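Local atomic coordinates of CocE/NonD family hydrolase (Staphylococcus aureus subsp. aureus COL, PDB entry 3III), a protein that probably hydrolyses ester or amide bonds as a serine hydrolase of the CocE/NonD family. Residues Tyr384-Lys389 with Gly540-Tyr545; Val415-Ser420 with Leu482-Asp487; Asp422-Ala427 with Glu534-Lys539. All blocks are in the same frame, centred on the assembly; numbering follows the deposited sequence.

Contact 1 (Tyr384-Lys389 with Gly540-Tyr545); sequences YDSEDK and GMHMIY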
loop_
_atom_site.group_PDB
_atom_site.type_symbol
_atom_site.label_atom_id
_atom_site.label_comp_id
_atom_site.label_asym_id
_atom_site.label_seq_id
_atom_site.Cartn_x
_atom_site.Cartn_y
_atom_site.Cartn_z
ATOM N N TYR A 384 -8.950 15.863 -26.523
ATOM C CA TYR A 384 -8.427 16.858 -25.603
ATOM C C TYR A 384 -6.965 17.032 -25.951
ATOM O O TYR A 384 -6.353 16.130 -26.540
ATOM C CB TYR A 384 -8.627 16.446 -24.138
ATOM C CG TYR A 384 -8.004 15.103 -23.788
ATOM C CD1 TYR A 384 -6.676 15.000 -23.469
ATOM C CD2 TYR A 384 -8.767 13.943 -23.773
ATOM C CE1 TYR A 384 -6.100 13.775 -23.190
ATOM C CE2 TYR A 384 -8.206 12.720 -23.473
ATOM C CZ TYR A 384 -6.870 12.644 -23.186
ATOM O OH TYR A 384 -6.298 11.427 -22.936
ATOM N N ASP A 385 -6.412 18.199 -25.644
ATOM C CA ASP A 385 -4.960 18.426 -25.819
ATOM C C ASP A 385 -4.222 17.720 -24.647
ATOM O O ASP A 385 -4.362 18.136 -23.495
ATOM C CB ASP A 385 -4.666 19.930 -25.812
ATOM C CG ASP A 385 -3.160 20.254 -25.978
ATOM O OD1 ASP A 385 -2.258 19.353 -25.842
ATOM O OD2 ASP A 385 -2.908 21.434 -26.265
ATOM N N SER A 386 -3.455 16.672 -24.952
ATOM C CA SER A 386 -2.733 15.894 -23.953
ATOM C C SER A 386 -1.646 16.673 -23.207
ATOM O O SER A 386 -1.229 16.240 -22.166
ATOM C CB SER A 386 -2.127 14.593 -24.549
ATOM O OG SER A 386 -1.087 14.873 -25.496
ATOM N N GLU A 387 -1.162 17.783 -23.761
ATOM C CA GLU A 387 -0.162 18.634 -23.111
ATOM C C GLU A 387 -0.738 19.846 -22.363
ATOM O O GLU A 387 0.016 20.587 -21.761
ATOM C CB GLU A 387 0.793 19.172 -24.181
ATOM C CG GLU A 387 1.412 18.048 -25.027
ATOM C CD GLU A 387 2.319 18.576 -26.096
ATOM O OE1 GLU A 387 1.906 18.598 -27.276
ATOM O OE2 GLU A 387 3.438 18.986 -25.718
ATOM N N ASP A 388 -2.046 20.086 -22.469
ATOM C CA ASP A 388 -2.685 21.187 -21.763
ATOM C C ASP A 388 -3.268 20.638 -20.470
ATOM O O ASP A 388 -4.264 19.882 -20.481
ATOM C CB ASP A 388 -3.742 21.820 -22.657
ATOM C CG ASP A 388 -4.409 23.039 -22.023
ATOM O OD1 ASP A 388 -4.428 23.180 -20.779
ATOM O OD2 ASP A 388 -4.960 23.826 -22.787
ATOM N N LYS A 389 -2.622 20.982 -19.350
ATOM C CA LYS A 389 -3.036 20.498 -18.032
ATOM C C LYS A 389 -4.438 20.926 -17.623
ATOM O O LYS A 389 -4.959 20.463 -16.596
ATOM C CB LYS A 389 -2.067 20.954 -16.931
ATOM C CG LYS A 389 -0.652 20.471 -17.166
ATOM C CD LYS A 389 0.269 20.899 -16.029
ATOM C CE LYS A 389 1.357 19.844 -15.803
ATOM N NZ LYS A 389 2.001 19.407 -17.065
ATOM N N GLY A 540 0.312 16.478 -28.421
ATOM C CA GLY A 540 -0.840 16.852 -29.244
ATOM C C GLY A 540 -2.135 16.245 -28.774
ATOM O O GLY A 540 -2.288 15.954 -27.591
HETATM N N MSE A 541 -3.079 16.090 -29.698
HETATM C CA MSE A 541 -4.435 15.712 -29.343
HETATM C C MSE A 541 -4.538 14.231 -29.084
HETATM O O MSE A 541 -3.926 13.437 -29.767
HETATM C CB MSE A 541 -5.413 16.074 -30.449
HETATM C CG MSE A 541 -5.471 17.569 -30.736
HETATM SE SE MSE A 541 -6.298 18.552 -29.234
HETATM C CE MSE A 541 -5.266 20.239 -29.590
ATOM N N HIS A 542 -5.278 13.895 -28.045
ATOM C CA HIS A 542 -5.723 12.542 -27.816
ATOM C C HIS A 542 -7.170 12.463 -28.266
ATOM O O HIS A 542 -7.967 13.323 -27.909
ATOM C CB HIS A 542 -5.636 12.146 -26.354
ATOM C CG HIS A 542 -4.243 11.862 -25.872
ATOM N ND1 HIS A 542 -3.986 11.368 -24.611
ATOM C CD2 HIS A 542 -3.043 11.980 -26.489
ATOM C CE1 HIS A 542 -2.678 11.181 -24.481
ATOM N NE2 HIS A 542 -2.089 11.527 -25.614
HETATM N N MSE A 543 -7.485 11.397 -28.999
HETATM C CA MSE A 543 -8.850 11.063 -29.422
HETATM C C MSE A 543 -9.432 9.952 -28.591
HETATM O O MSE A 543 -8.746 8.983 -28.345
HETATM C CB MSE A 543 -8.808 10.516 -30.830
HETATM C CG MSE A 543 -8.016 11.380 -31.713
HETATM SE SE MSE A 543 -9.186 12.756 -32.243
HETATM C CE MSE A 543 -9.736 11.926 -33.947
ATOM N N ILE A 544 -10.709 10.069 -28.229
ATOM C CA ILE A 544 -11.430 9.028 -27.471
ATOM C C ILE A 544 -12.755 8.702 -28.210
ATOM O O ILE A 544 -13.580 9.573 -28.455
ATOM C CB ILE A 544 -11.772 9.500 -26.017
ATOM C CG1 ILE A 544 -10.522 9.918 -25.242
ATOM C CG2 ILE A 544 -12.487 8.409 -25.219
ATOM C CD1 ILE A 544 -9.453 8.890 -25.207
ATOM N N TYR A 545 -12.920 7.450 -28.609
ATOM C CA TYR A 545 -14.041 7.054 -29.436
ATOM C C TYR A 545 -15.090 6.333 -28.610
ATOM O O TYR A 545 -14.772 5.497 -27.779
ATOM C CB TYR A 545 -13.555 6.141 -30.562
ATOM C CG TYR A 545 -12.541 6.769 -31.443
ATOM C CD1 TYR A 545 -12.897 7.321 -32.663
ATOM C CD2 TYR A 545 -11.218 6.788 -31.080
ATOM C CE1 TYR A 545 -11.956 7.908 -33.506
ATOM C CE2 TYR A 545 -10.265 7.370 -31.902
ATOM C CZ TYR A 545 -10.635 7.916 -33.093
ATOM O OH TYR A 545 -9.664 8.460 -33.885
#
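Tyr384 and Asp385 end strand 380-385 and pair antiparallel with His542 and selenomethionine Met541 at the start of strand 541-546. Tyr384 and His542 form the hydrogen-bonded pair: Tyr384 N donates to His542 O at 3.1 Å, and His542 N returns a straighter bond to Tyr384 O at 2.9 Å. Their side chains leave on the same face of the sheet and are joined there as well. Tyr384 CG lies between its backbone N and carbonyl carbon (chi1 57°), which lets the ring lean toward the partner strand. His542 CB lies over one face of that ring, toward its rim, while Tyr384 OH meets His542 ND1 at 2.9 Å in the plane of the imidazole; either atom could donate. The two rings stand oblique, with planes at 63°. Ser386 CB then covers one imidazole face, 3.3 Å from the His542 centroid, so the histidine is held at its edge and from above. On the other face of the sheet, in the non-hydrogen-bonded pair, Asp385 CB packs against CE of selenomethionine Met541, 3.8 Å away. Past the strand end, Ser386 OG donates to Gly540 O at 2.6 Å, and Ser386 N grips the same oxygen from the opposite face of the carbonyl plane. Gly540 N donates to Glu387 OE1 at 2.9 Å, reaching the anti side of the carboxylate somewhat out of its plane. Gln391 OE1 accepts from Asp385 N, and Leu425 of strand 424-432 touches Tyr384 OH and the imidazole of His542. Asp385 OD1, accepting from Glu387 N, makes an Asx turn within the type I turn from Asp385 to Asp388, by which the chain leaves the sheet in this C-terminal beta-sandwich, consistent with the jelly-roll domain of the family.

Contact 2 (Val415-Ser420 with Leu482-Asp487); sequences VSTKDS and LKLSQD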
loop_
_atom_site.group_PDB
_atom_site.type_symbol
_atom_site.label_atom_id
_atom_site.label_comp_id
_atom_site.label_asym_id
_atom_site.label_seq_id
_atom_site.Cartn_x
_atom_site.Cartn_y
_atom_site.Cartn_z
ATOM N N VAL A 415 -9.085 4.518 -28.398
ATOM C CA VAL A 415 -8.254 5.704 -28.425
ATOM C C VAL A 415 -7.331 5.701 -29.662
ATOM O O VAL A 415 -6.995 4.624 -30.226
ATOM C CB VAL A 415 -7.396 5.799 -27.141
ATOM C CG1 VAL A 415 -8.230 5.859 -25.822
ATOM C CG2 VAL A 415 -6.334 4.670 -27.101
ATOM N N SER A 416 -6.939 6.905 -30.104
ATOM C CA SER A 416 -5.927 7.099 -31.111
ATOM C C SER A 416 -5.234 8.436 -30.908
ATOM O O SER A 416 -5.729 9.280 -30.212
ATOM C CB SER A 416 -6.509 7.104 -32.519
ATOM O OG SER A 416 -7.219 8.311 -32.754
ATOM N N THR A 417 -4.109 8.630 -31.593
ATOM C CA THR A 417 -3.314 9.850 -31.501
ATOM C C THR A 417 -2.651 10.057 -32.885
ATOM O O THR A 417 -2.435 9.123 -33.654
ATOM C CB THR A 417 -2.238 9.795 -30.362
ATOM O OG1 THR A 417 -1.515 11.032 -30.306
ATOM C CG2 THR A 417 -1.219 8.644 -30.588
ATOM N N LYS A 418 -2.413 11.311 -33.217
ATOM C CA LYS A 418 -1.841 11.656 -34.475
ATOM C C LYS A 418 -0.394 12.081 -34.389
ATOM O O LYS A 418 0.359 11.855 -35.348
ATOM C CB LYS A 418 -2.643 12.778 -35.099
ATOM C CG LYS A 418 -3.269 12.353 -36.358
ATOM C CD LYS A 418 -4.202 13.433 -36.937
ATOM C CE LYS A 418 -3.439 14.677 -37.371
ATOM N NZ LYS A 418 -4.355 15.882 -37.459
ATOM N N ASP A 419 -0.012 12.733 -33.293
ATOM C CA ASP A 419 1.294 13.394 -33.194
ATOM C C ASP A 419 2.352 12.637 -32.448
ATOM O O ASP A 419 3.472 13.142 -32.297
ATOM C CB ASP A 419 1.160 14.735 -32.491
ATOM C CG ASP A 419 0.398 15.749 -33.290
ATOM O OD1 ASP A 419 0.041 15.488 -34.465
ATOM O OD2 ASP A 419 0.180 16.837 -32.715
ATOM N N SER A 420 2.022 11.451 -31.956
ATOM C CA SER A 420 2.974 10.649 -31.194
ATOM C C SER A 420 2.739 9.215 -31.600
ATOM O O SER A 420 1.745 8.927 -32.256
ATOM C CB SER A 420 2.697 10.825 -29.713
ATOM O OG SER A 420 3.769 10.383 -28.929
ATOM N N LEU A 482 3.611 -1.967 -27.860
ATOM C CA LEU A 482 2.890 -1.946 -29.105
ATOM C C LEU A 482 2.697 -0.485 -29.502
ATOM O O LEU A 482 1.684 0.123 -29.166
ATOM C CB LEU A 482 1.542 -2.660 -28.978
ATOM C CG LEU A 482 1.698 -4.192 -28.800
ATOM C CD1 LEU A 482 0.316 -4.866 -28.551
ATOM C CD2 LEU A 482 2.494 -4.823 -29.947
ATOM N N LYS A 483 3.674 0.091 -30.210
ATOM C CA LYS A 483 3.617 1.526 -30.516
ATOM C C LYS A 483 2.524 1.770 -31.549
ATOM O O LYS A 483 2.076 0.860 -32.277
ATOM C CB LYS A 483 5.002 2.085 -30.932
ATOM C CG LYS A 483 6.100 2.116 -29.771
ATOM C CD LYS A 483 5.794 3.171 -28.648
ATOM C CE LYS A 483 7.023 3.470 -27.748
ATOM N NZ LYS A 483 6.765 4.345 -26.516
ATOM N N LEU A 484 2.070 2.997 -31.633
ATOM C CA LEU A 484 0.919 3.284 -32.500
ATOM C C LEU A 484 1.312 3.969 -33.807
ATOM O O LEU A 484 2.301 4.685 -33.846
ATOM C CB LEU A 484 -0.076 4.194 -31.771
ATOM C CG LEU A 484 -0.687 3.754 -30.441
ATOM C CD1 LEU A 484 -1.201 4.970 -29.615
ATOM C CD2 LEU A 484 -1.762 2.710 -30.627
ATOM N N SER A 485 0.502 3.754 -34.846
ATOM C CA SER A 485 0.526 4.543 -36.094
ATOM C C SER A 485 -0.450 5.720 -36.051
ATOM O O SER A 485 -1.418 5.733 -35.270
ATOM C CB SER A 485 0.163 3.684 -37.293
ATOM O OG SER A 485 1.031 2.591 -37.405
ATOM N N GLN A 486 -0.207 6.723 -36.886
ATOM C CA GLN A 486 -1.163 7.832 -36.958
ATOM C C GLN A 486 -2.577 7.325 -37.155
ATOM O O GLN A 486 -2.859 6.526 -38.064
ATOM C CB GLN A 486 -0.826 8.827 -38.073
ATOM C CG GLN A 486 0.407 9.617 -37.752
ATOM C CD GLN A 486 0.670 10.706 -38.727
ATOM O OE1 GLN A 486 -0.257 11.303 -39.303
ATOM N NE2 GLN A 486 1.945 10.963 -38.964
ATOM N N ASP A 487 -3.449 7.778 -36.255
ATOM C CA ASP A 487 -4.872 7.448 -36.289
ATOM C C ASP A 487 -5.219 5.952 -36.148
ATOM O O ASP A 487 -6.370 5.568 -36.389
ATOM C CB ASP A 487 -5.510 8.073 -37.530
ATOM C CG ASP A 487 -5.453 9.594 -37.483
ATOM O OD1 ASP A 487 -5.533 10.162 -36.365
ATOM O OD2 ASP A 487 -5.271 10.228 -38.534
HETATM O O HOH W 1 -5.656 10.107 -33.932
HETATM O O HOH W 2 -3.010 6.174 -32.705
HETATM O O HOH W 3 2.364 7.521 -35.234
#
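Thr417 has OG1 anti to its backbone N (chi1 -179°), which places CG2 in the crowded position between N and the carbonyl carbon, facing Leu484. Leu484 sets CG opposite its own carbonyl carbon (chi1 -58°) and sends CD1 to Thr417 CG2 at 3.8 Å, the two side chains crossing at about a right angle. This buried apolar touch is joined by one direct backbone hydrogen bond, Asp487 N to Thr417 O at 3.1 Å. The Asp487 carboxylate turns back beside Lys418, the two side chains pointing the same way. The touching is done by the lysine methylenes: Lys418 CG lies 3.2 Å from Asp487 OD1. Lys418 NZ remains 5.8 Å from Asp487 OD2, so any attraction of the charges acts at a distance. Gln486 lays CG near Lys418 O, 3.3 Å away. Waters fill in between the backbones: one accepts from Thr417 N at 2.9 Å, and another donates to Leu484 O at 3.2 Å and only weakly to Ser420 O. Ser416 OG has its main partner in Tyr545 OH and also holds a water on the side of Asp487. The contact thus lays the irregular loop ahead of strand 490-503 across the end of strand 408-417, just where that strand pairs with 490-503 through Val415 and Val490 and with 541-546 through Ser416 and Met543.

Contact 3 (Asp422-Ala427 with Glu534-Lys539); sequences DMDLFA and EETVNK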
loop_
_atom_site.group_PDB
_atom_site.type_symbol
_atom_site.label_atom_id
_atom_site.label_comp_id
_atom_site.label_asym_id
_atom_site.label_seq_id
_atom_site.Cartn_x
_atom_site.Cartn_y
_atom_site.Cartn_z
ATOM N N ASP A 422 2.609 6.958 -29.119
ATOM C CA ASP A 422 2.194 6.412 -27.818
ATOM C C ASP A 422 1.383 7.464 -27.065
ATOM O O ASP A 422 1.360 8.652 -27.421
ATOM C CB ASP A 422 3.451 6.001 -27.060
ATOM C CG ASP A 422 3.214 4.926 -26.006
ATOM O OD1 ASP A 422 2.054 4.628 -25.670
ATOM O OD2 ASP A 422 4.225 4.378 -25.505
HETATM N N MSE A 423 0.668 7.014 -26.041
HETATM C CA MSE A 423 -0.166 7.873 -25.244
HETATM C C MSE A 423 -0.047 7.483 -23.767
HETATM O O MSE A 423 -0.043 6.312 -23.441
HETATM C CB MSE A 423 -1.635 7.723 -25.660
HETATM C CG MSE A 423 -1.853 7.975 -27.119
HETATM SE SE MSE A 423 -3.655 7.358 -27.662
HETATM C CE MSE A 423 -4.772 8.835 -26.840
ATOM N N ASP A 424 0.058 8.479 -22.908
ATOM C CA ASP A 424 -0.078 8.283 -21.496
ATOM C C ASP A 424 -1.461 8.759 -21.076
ATOM O O ASP A 424 -1.750 9.950 -21.166
ATOM C CB ASP A 424 1.028 9.043 -20.734
ATOM C CG ASP A 424 2.399 8.355 -20.862
ATOM O OD1 ASP A 424 2.399 7.122 -21.011
ATOM O OD2 ASP A 424 3.457 9.022 -20.739
ATOM N N LEU A 425 -2.280 7.818 -20.560
ATOM C CA LEU A 425 -3.655 8.109 -20.171
ATOM C C LEU A 425 -3.767 8.061 -18.630
ATOM O O LEU A 425 -3.276 7.125 -17.971
ATOM C CB LEU A 425 -4.622 7.107 -20.775
ATOM C CG LEU A 425 -4.702 6.915 -22.303
ATOM C CD1 LEU A 425 -5.626 5.722 -22.689
ATOM C CD2 LEU A 425 -5.200 8.161 -22.927
ATOM N N PHE A 426 -4.386 9.104 -18.103
ATOM C CA PHE A 426 -4.594 9.304 -16.692
ATOM C C PHE A 426 -6.094 9.267 -16.497
ATOM O O PHE A 426 -6.824 10.056 -17.082
ATOM C CB PHE A 426 -4.048 10.666 -16.274
ATOM C CG PHE A 426 -2.520 10.778 -16.353
ATOM C CD1 PHE A 426 -1.763 10.783 -15.223
ATOM C CD2 PHE A 426 -1.865 10.888 -17.577
ATOM C CE1 PHE A 426 -0.345 10.851 -15.255
ATOM C CE2 PHE A 426 -0.451 11.001 -17.627
ATOM C CZ PHE A 426 0.312 11.005 -16.488
ATOM N N ALA A 427 -6.556 8.291 -15.743
ATOM C CA ALA A 427 -7.979 8.139 -15.430
ATOM C C ALA A 427 -8.259 8.448 -13.996
ATOM O O ALA A 427 -7.434 8.213 -13.081
ATOM C CB ALA A 427 -8.449 6.772 -15.756
ATOM N N GLU A 534 6.267 13.023 -14.750
ATOM C CA GLU A 534 6.734 14.129 -15.567
ATOM C C GLU A 534 7.508 13.681 -16.809
ATOM O O GLU A 534 7.939 14.522 -17.598
ATOM C CB GLU A 534 7.605 15.070 -14.740
ATOM C CG GLU A 534 6.899 15.677 -13.542
ATOM C CD GLU A 534 6.035 16.841 -13.880
ATOM O OE1 GLU A 534 6.455 17.759 -14.615
ATOM O OE2 GLU A 534 4.909 16.857 -13.387
ATOM N N GLU A 535 7.734 12.375 -16.965
ATOM C CA GLU A 535 8.351 11.864 -18.183
ATOM C C GLU A 535 7.286 11.159 -19.019
ATOM O O GLU A 535 6.978 9.986 -18.784
ATOM C CB GLU A 535 9.542 10.939 -17.845
ATOM C CG GLU A 535 10.718 11.740 -17.320
ATOM C CD GLU A 535 11.796 10.904 -16.633
ATOM O OE1 GLU A 535 11.778 9.656 -16.713
ATOM O OE2 GLU A 535 12.683 11.514 -16.003
ATOM N N THR A 536 6.725 11.904 -19.967
ATOM C CA THR A 536 5.523 11.502 -20.711
ATOM C C THR A 536 5.860 11.302 -22.195
ATOM O O THR A 536 6.732 11.986 -22.716
ATOM C CB THR A 536 4.389 12.589 -20.598
ATOM O OG1 THR A 536 3.216 12.107 -21.228
ATOM C CG2 THR A 536 4.804 13.878 -21.308
ATOM N N VAL A 537 5.133 10.390 -22.858
ATOM C CA VAL A 537 5.143 10.209 -24.345
ATOM C C VAL A 537 4.119 11.067 -25.092
ATOM O O VAL A 537 4.070 11.060 -26.319
ATOM C CB VAL A 537 4.811 8.732 -24.741
ATOM C CG1 VAL A 537 5.865 7.761 -24.227
ATOM C CG2 VAL A 537 3.381 8.330 -24.227
ATOM N N ASN A 538 3.303 11.808 -24.355
ATOM C CA ASN A 538 2.247 12.626 -24.926
ATOM C C ASN A 538 2.682 13.786 -25.821
ATOM O O ASN A 538 3.562 14.577 -25.493
ATOM C CB ASN A 538 1.314 13.155 -23.832
ATOM C CG ASN A 538 0.414 12.074 -23.288
ATOM O OD1 ASN A 538 0.207 11.069 -23.952
ATOM N ND2 ASN A 538 -0.122 12.260 -22.086
ATOM N N LYS A 539 2.024 13.893 -26.954
ATOM C CA LYS A 539 2.172 15.070 -27.802
ATOM C C LYS A 539 0.850 15.275 -28.522
ATOM O O LYS A 539 0.318 14.346 -29.138
ATOM C CB LYS A 539 3.323 14.890 -28.798
ATOM C CG LYS A 539 3.674 16.160 -29.585
ATOM C CD LYS A 539 4.733 15.888 -30.684
ATOM C CE LYS A 539 4.774 16.988 -31.761
ATOM N NZ LYS A 539 5.295 18.185 -31.092
HETATM O O HOH W 4 0.222 11.210 -27.317
#
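Asp424, at the start of strand 424-432 in the beta-sandwich, is held by an ST turn in the loop 534-539. The Asn538 amide imitates a neighbouring strand: OD1 accepts from Asp424 N at 2.8 Å, and ND2 donates to Asp424 O at 3.0 Å. The second bond runs in the amide plane and on a lone pair of the carbonyl, whereas the first donor is tilted from the plane of the OD1 carbonyl. Together they satisfy both backbone polar atoms of Asp424 and fix the rotation of the amide.

The buried Asp424 carboxylate is shared. OD1 forms a salt bridge with Arg458 NE, while Asp424 OD2 accepts from Val537 N at 3.0 Å, from above the carboxylate plane. Thr536 OG1 lies 3.1 Å from Asp424 OD2, but where its proton goes is not settled; as acceptor, this hydroxyl closes the ST turn with Asn538 N. Asp422 OD1 takes Met423 N, and Asp422 OD2 is bound by Ser460 OG and Lys483 NZ. Asp422 O accepts from a water at 2.8 Å, which accepts from Lys539 N. Val537 wedges in among these polar groups, its CG2 3.5 Å from both Met423 N and Asp424 CG.

In the fold
All three contacts gather at one end of the C-terminal domain, with centres 10 to 12 Å apart. Contacts 1 and 2 meet across neighbouring strands 541-546 and 408-417: Met543 N reaches Ser416 O at 3.0 Å. Contact 3 lies against contact 1 through selenomethionine Met423, whose CE is 3.2 Å from His542 CG. Polar links tie contacts 2 and 3: Lys483 NZ makes a salt bridge to Asp422 OD2 at 2.7 Å, and Ser420 OG probably bonds Val537 O at 2.7 Å. The centres lie about 31, 33 and 24 Å from the chain centre, all within the family's non-catalytic domain; catalysis is expected in the alpha/beta-hydrolase part.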